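Local coordinates for beta-glucuronidase (Dictyoglomus thermophilum, PDB 6XXW), which probably hydrolyses beta-D-glucuronides, as a member of glycoside hydrolase family 2, at residues 317-329 / 345-357. Sequence-based numbering, arbitrary orientation.
Sequences LDQVINIKDFNLL and SEEILFLADQYGI
F326 is the main bump here: its ring drops as a knob into the hollow formed by I348, L351, A352 and Y355. CB of L351 lies over one face of the F326 ring, 3.9 Å from its centroid, while CG1 of I357 meets the edge near the ring plane. L351 returns the favour, pushing its CD1 branch among Q319, N322, I323 and F326, where it comes 3.6 Å from N322 CB. These reciprocal knobs interlock helices 319-329 and 346-355, which run the same way at a crossing angle of -33°.

With CG anti to its own carbonyl carbon (chi1 -85°), Y355 lays its ring against F326, whose CB sits 3.5 Å from the Y355 ring centroid, almost on the normal. The ring planes differ by 25°, and with 5.2 Å between the F326 and Y355 centroids there is little face-to-face stacking. At the far end Y355 OH donates to N327 OD1 at 2.6 Å, arriving from above the carbonyl plane; N327 ND2 reaches I61 O of a second subunit. A phenylalanine in place of Y355 would probably leave N327 OD1 without this donor and its amide less firmly oriented.

Toward the N-terminal ends, the side chains of Q319 and E347 cross at about a right angle, NE2 of Q319 lying 3.6 Å from E347 CG. Q319 OE1 accepts from N322 ND2, and a water links Q319 NE2 to E347 O. These are neighbouring outer helices of the TIM barrel, and F337 of strand 336-338 touches F326, L329, I348 and I357. Chemically, the joint is an apolar interlock, with one direct hydrogen bond at one end and a water bridge at the other, which probably steady the N327 and Q319 amides.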
loop_
_atom_site.group_PDB
_atom_site.type_symbol
_atom_site.label_atom_id
_atom_site.label_comp_id
_atom_site.label_asym_id
_atom_site.label_seq_id
_atom_site.Cartn_x
_atom_site.Cartn_y
_atom_site.Cartn_z
ATOM N N LEU A 317 0.745 -25.829 11.002
ATOM C CA LEU A 317 1.496 -26.459 9.919
ATOM C C LEU A 317 0.760 -26.341 8.591
ATOM O O LEU A 317 -0.442 -26.614 8.508
ATOM C CB LEU A 317 1.728 -27.942 10.228
ATOM C CG LEU A 317 2.410 -28.700 9.088
ATOM C CD1 LEU A 317 3.904 -28.521 9.188
ATOM C CD2 LEU A 317 2.062 -30.176 9.114
ATOM N N ASP A 318 1.487 -25.952 7.539
ATOM C CA ASP A 318 0.916 -25.911 6.191
ATOM C C ASP A 318 2.010 -26.291 5.207
ATOM O O ASP A 318 2.991 -25.564 5.061
ATOM C CB ASP A 318 0.345 -24.538 5.860
ATOM C CG ASP A 318 -0.118 -24.434 4.412
ATOM O OD1 ASP A 318 -0.575 -25.450 3.850
ATOM O OD2 ASP A 318 -0.029 -23.335 3.833
ATOM N N GLN A 319 1.858 -27.437 4.547
ATOM C CA GLN A 319 2.943 -27.895 3.690
ATOM C C GLN A 319 3.064 -27.044 2.436
ATOM O O GLN A 319 4.155 -26.950 1.871
ATOM C CB GLN A 319 2.757 -29.371 3.334
ATOM C CG GLN A 319 3.062 -30.320 4.521
ATOM C CD GLN A 319 4.559 -30.481 4.848
ATOM O OE1 GLN A 319 5.254 -29.522 5.186
ATOM N NE2 GLN A 319 5.047 -31.722 4.780
ATOM N N VAL A 320 1.976 -26.406 1.994
ATOM C CA VAL A 320 2.097 -25.451 0.892
ATOM C C VAL A 320 3.078 -24.341 1.260
ATOM O O VAL A 320 4.009 -24.035 0.507
ATOM C CB VAL A 320 0.717 -24.886 0.524
ATOM C CG1 VAL A 320 0.861 -23.712 -0.426
ATOM C CG2 VAL A 320 -0.155 -25.983 -0.100
ATOM N N ILE A 321 2.895 -23.735 2.437
ATOM C CA ILE A 321 3.771 -22.648 2.873
ATOM C C ILE A 321 5.199 -23.157 3.073
ATOM O O ILE A 321 6.179 -22.474 2.733
ATOM C CB ILE A 321 3.199 -22.005 4.156
ATOM C CG1 ILE A 321 2.049 -21.052 3.804
ATOM C CG2 ILE A 321 4.274 -21.271 4.935
ATOM C CD1 ILE A 321 2.491 -19.811 3.033
ATOM N N ASN A 322 5.339 -24.381 3.575
ATOM C CA ASN A 322 6.670 -24.909 3.851
ATOM C C ASN A 322 7.457 -25.088 2.559
ATOM O O ASN A 322 8.614 -24.668 2.460
ATOM C CB ASN A 322 6.559 -26.235 4.603
ATOM C CG ASN A 322 6.136 -26.056 6.041
ATOM O OD1 ASN A 322 6.157 -24.947 6.572
ATOM N ND2 ASN A 322 5.763 -27.155 6.687
ATOM N N ILE A 323 6.841 -25.707 1.554
ATOM C CA ILE A 323 7.542 -25.925 0.291
ATOM C C ILE A 323 7.811 -24.595 -0.399
ATOM O O ILE A 323 8.910 -24.361 -0.919
ATOM C CB ILE A 323 6.744 -26.913 -0.580
ATOM C CG1 ILE A 323 6.931 -28.328 0.001
ATOM C CG2 ILE A 323 7.217 -26.876 -2.044
ATOM C CD1 ILE A 323 5.889 -29.338 -0.454
ATOM N N LYS A 324 6.837 -23.684 -0.377
ATOM C CA LYS A 324 7.082 -22.331 -0.878
ATOM C C LYS A 324 8.299 -21.700 -0.202
ATOM O O LYS A 324 9.146 -21.088 -0.864
ATOM C CB LYS A 324 5.847 -21.462 -0.658
ATOM C CG LYS A 324 6.029 -20.034 -1.141
ATOM C CD LYS A 324 6.374 -20.005 -2.629
ATOM C CE LYS A 324 6.030 -18.647 -3.244
ATOM N NZ LYS A 324 6.153 -18.654 -4.740
ATOM N N ASP A 325 8.412 -21.858 1.119
ATOM C CA ASP A 325 9.501 -21.211 1.845
ATOM C C ASP A 325 10.848 -21.795 1.428
ATOM O O ASP A 325 11.827 -21.060 1.263
ATOM C CB ASP A 325 9.298 -21.370 3.357
ATOM C CG ASP A 325 8.270 -20.387 3.941
ATOM O OD1 ASP A 325 7.701 -19.556 3.191
ATOM O OD2 ASP A 325 8.029 -20.446 5.174
ATOM N N PHE A 326 10.918 -23.119 1.249
ATOM C CA PHE A 326 12.184 -23.714 0.836
ATOM C C PHE A 326 12.546 -23.337 -0.598
ATOM O O PHE A 326 13.726 -23.156 -0.915
ATOM C CB PHE A 326 12.136 -25.236 1.022
ATOM C CG PHE A 326 12.400 -25.653 2.441
ATOM C CD1 PHE A 326 13.698 -25.734 2.921
ATOM C CD2 PHE A 326 11.350 -25.874 3.320
ATOM C CE1 PHE A 326 13.941 -26.077 4.233
ATOM C CE2 PHE A 326 11.590 -26.213 4.637
ATOM C CZ PHE A 326 12.887 -26.316 5.095
ATOM N N ASN A 327 11.558 -23.221 -1.483
ATOM C CA ASN A 327 11.872 -22.765 -2.838
ATOM C C ASN A 327 12.382 -21.330 -2.827
ATOM O O ASN A 327 13.278 -20.971 -3.604
ATOM C CB ASN A 327 10.644 -22.906 -3.734
ATOM C CG ASN A 327 10.307 -24.351 -3.991
ATOM O OD1 ASN A 327 11.182 -25.211 -3.917
ATOM N ND2 ASN A 327 9.042 -24.639 -4.255
ATOM N N LEU A 328 11.847 -20.505 -1.927
ATOM C CA LEU A 328 12.358 -19.141 -1.786
ATOM C C LEU A 328 13.767 -19.134 -1.204
ATOM O O LEU A 328 14.616 -18.343 -1.632
ATOM C CB LEU A 328 11.412 -18.315 -0.913
ATOM C CG LEU A 328 10.081 -17.881 -1.541
ATOM C CD1 LEU A 328 9.122 -17.319 -0.461
ATOM C CD2 LEU A 328 10.316 -16.872 -2.653
ATOM N N LEU A 329 14.037 -20.010 -0.232
ATOM C CA LEU A 329 15.390 -20.116 0.312
ATOM C C LEU A 329 16.394 -20.452 -0.785
ATOM O O LEU A 329 17.483 -19.865 -0.856
ATOM C CB LEU A 329 15.427 -21.174 1.422
ATOM C CG LEU A 329 14.824 -20.808 2.792
ATOM C CD1 LEU A 329 14.998 -21.995 3.797
ATOM C CD2 LEU A 329 15.446 -19.546 3.338
ATOM N N SER A 345 8.128 -27.817 13.341
ATOM C CA SER A 345 7.549 -29.106 13.009
ATOM C C SER A 345 8.604 -30.017 12.394
ATOM O O SER A 345 9.512 -29.563 11.685
ATOM C CB SER A 345 6.393 -28.923 12.033
ATOM O OG SER A 345 6.886 -28.446 10.796
ATOM N N GLU A 346 8.469 -31.322 12.671
ATOM C CA GLU A 346 9.343 -32.316 12.052
ATOM C C GLU A 346 9.299 -32.214 10.537
ATOM O O GLU A 346 10.322 -32.410 9.861
ATOM C CB GLU A 346 8.935 -33.722 12.505
ATOM C CG GLU A 346 8.826 -33.869 14.024
ATOM C CD GLU A 346 7.390 -33.892 14.558
ATOM O OE1 GLU A 346 6.652 -32.886 14.378
ATOM O OE2 GLU A 346 7.017 -34.916 15.190
ATOM N N GLU A 347 8.116 -31.908 9.991
ATOM C CA GLU A 347 7.948 -31.733 8.553
ATOM C C GLU A 347 8.967 -30.754 7.986
ATOM O O GLU A 347 9.558 -30.999 6.929
ATOM C CB GLU A 347 6.517 -31.260 8.270
ATOM C CG GLU A 347 5.447 -32.364 8.335
ATOM C CD GLU A 347 4.933 -32.666 9.750
ATOM O OE1 GLU A 347 5.411 -32.055 10.735
ATOM O OE2 GLU A 347 4.033 -33.531 9.870
ATOM N N ILE A 348 9.217 -29.644 8.687
ATOM C CA ILE A 348 10.167 -28.669 8.161
ATOM C C ILE A 348 11.591 -29.238 8.152
ATOM O O ILE A 348 12.376 -28.969 7.230
ATOM C CB ILE A 348 10.066 -27.354 8.953
ATOM C CG1 ILE A 348 8.841 -26.571 8.465
ATOM C CG2 ILE A 348 11.354 -26.513 8.796
ATOM C CD1 ILE A 348 8.545 -25.329 9.315
ATOM N N LEU A 349 11.940 -30.061 9.146
ATOM C CA LEU A 349 13.285 -30.642 9.163
ATOM C C LEU A 349 13.465 -31.699 8.071
ATOM O O LEU A 349 14.553 -31.801 7.481
ATOM C CB LEU A 349 13.596 -31.235 10.544
ATOM C CG LEU A 349 13.661 -30.198 11.666
ATOM C CD1 LEU A 349 14.155 -30.846 12.934
ATOM C CD2 LEU A 349 14.581 -29.048 11.288
ATOM N N PHE A 350 12.427 -32.499 7.785
ATOM C CA PHE A 350 12.522 -33.437 6.665
ATOM C C PHE A 350 12.719 -32.691 5.353
ATOM O O PHE A 350 13.482 -33.134 4.485
ATOM C CB PHE A 350 11.279 -34.322 6.584
ATOM C CG PHE A 350 11.267 -35.441 7.582
ATOM C CD1 PHE A 350 12.088 -36.551 7.416
ATOM C CD2 PHE A 350 10.441 -35.382 8.696
ATOM C CE1 PHE A 350 12.080 -37.588 8.348
ATOM C CE2 PHE A 350 10.436 -36.408 9.631
ATOM C CZ PHE A 350 11.257 -37.510 9.453
ATOM N N LEU A 351 12.044 -31.545 5.195
ATOM C CA LEU A 351 12.251 -30.725 4.008
ATOM C C LEU A 351 13.656 -30.129 3.984
ATOM O O LEU A 351 14.302 -30.100 2.931
ATOM C CB LEU A 351 11.190 -29.624 3.939
ATOM C CG LEU A 351 9.759 -30.085 3.637
ATOM C CD1 LEU A 351 8.784 -28.899 3.724
ATOM C CD2 LEU A 351 9.730 -30.717 2.251
ATOM N N ALA A 352 14.156 -29.651 5.130
ATOM C CA ALA A 352 15.517 -29.127 5.128
ATOM C C ALA A 352 16.514 -30.217 4.739
ATOM O O ALA A 352 17.494 -29.941 4.027
ATOM C CB ALA A 352 15.855 -28.513 6.480
ATOM N N ASP A 353 16.251 -31.468 5.154
ATOM C CA ASP A 353 17.062 -32.609 4.713
ATOM C C ASP A 353 17.034 -32.751 3.191
ATOM O O ASP A 353 18.070 -32.995 2.558
ATOM C CB ASP A 353 16.564 -33.924 5.344
ATOM C CG ASP A 353 16.669 -33.972 6.885
ATOM O OD1 ASP A 353 17.404 -33.164 7.527
ATOM O OD2 ASP A 353 16.001 -34.878 7.463
ATOM N N GLN A 354 15.843 -32.646 2.592
ATOM C CA GLN A 354 15.696 -32.811 1.142
ATOM C C GLN A 354 16.339 -31.669 0.368
ATOM O O GLN A 354 16.923 -31.885 -0.703
ATOM C CB GLN A 354 14.217 -32.915 0.775
ATOM C CG GLN A 354 13.531 -34.163 1.345
ATOM C CD GLN A 354 13.849 -35.390 0.538
ATOM O OE1 GLN A 354 14.099 -35.293 -0.668
ATOM N NE2 GLN A 354 13.847 -36.561 1.190
ATOM N N TYR A 355 16.208 -30.443 0.868
ATOM C CA TYR A 355 16.676 -29.276 0.139
ATOM C C TYR A 355 18.138 -28.942 0.418
ATOM O O TYR A 355 18.726 -28.149 -0.320
ATOM C CB TYR A 355 15.808 -28.061 0.497
ATOM C CG TYR A 355 14.528 -27.915 -0.306
ATOM C CD1 TYR A 355 14.488 -27.100 -1.437
ATOM C CD2 TYR A 355 13.358 -28.569 0.076
ATOM C CE1 TYR A 355 13.323 -26.952 -2.177
ATOM C CE2 TYR A 355 12.178 -28.423 -0.653
ATOM C CZ TYR A 355 12.173 -27.616 -1.788
ATOM O OH TYR A 355 11.020 -27.455 -2.532
ATOM N N GLY A 356 18.734 -29.500 1.465
ATOM C CA GLY A 356 20.108 -29.168 1.806
ATOM C C GLY A 356 20.238 -27.791 2.420
ATOM O O GLY A 356 21.018 -26.954 1.957
ATOM N N ILE A 357 19.458 -27.544 3.466
ATOM C CA ILE A 357 19.493 -26.300 4.217
ATOM C C ILE A 357 19.955 -26.634 5.628
ATOM O O ILE A 357 19.387 -27.515 6.278
ATOM C CB ILE A 357 18.116 -25.609 4.240
ATOM C CG1 ILE A 357 17.651 -25.272 2.812
ATOM C CG2 ILE A 357 18.144 -24.377 5.177
ATOM C CD1 ILE A 357 18.435 -24.139 2.132
HETATM O O HOH W 1 7.899 -32.638 5.182
#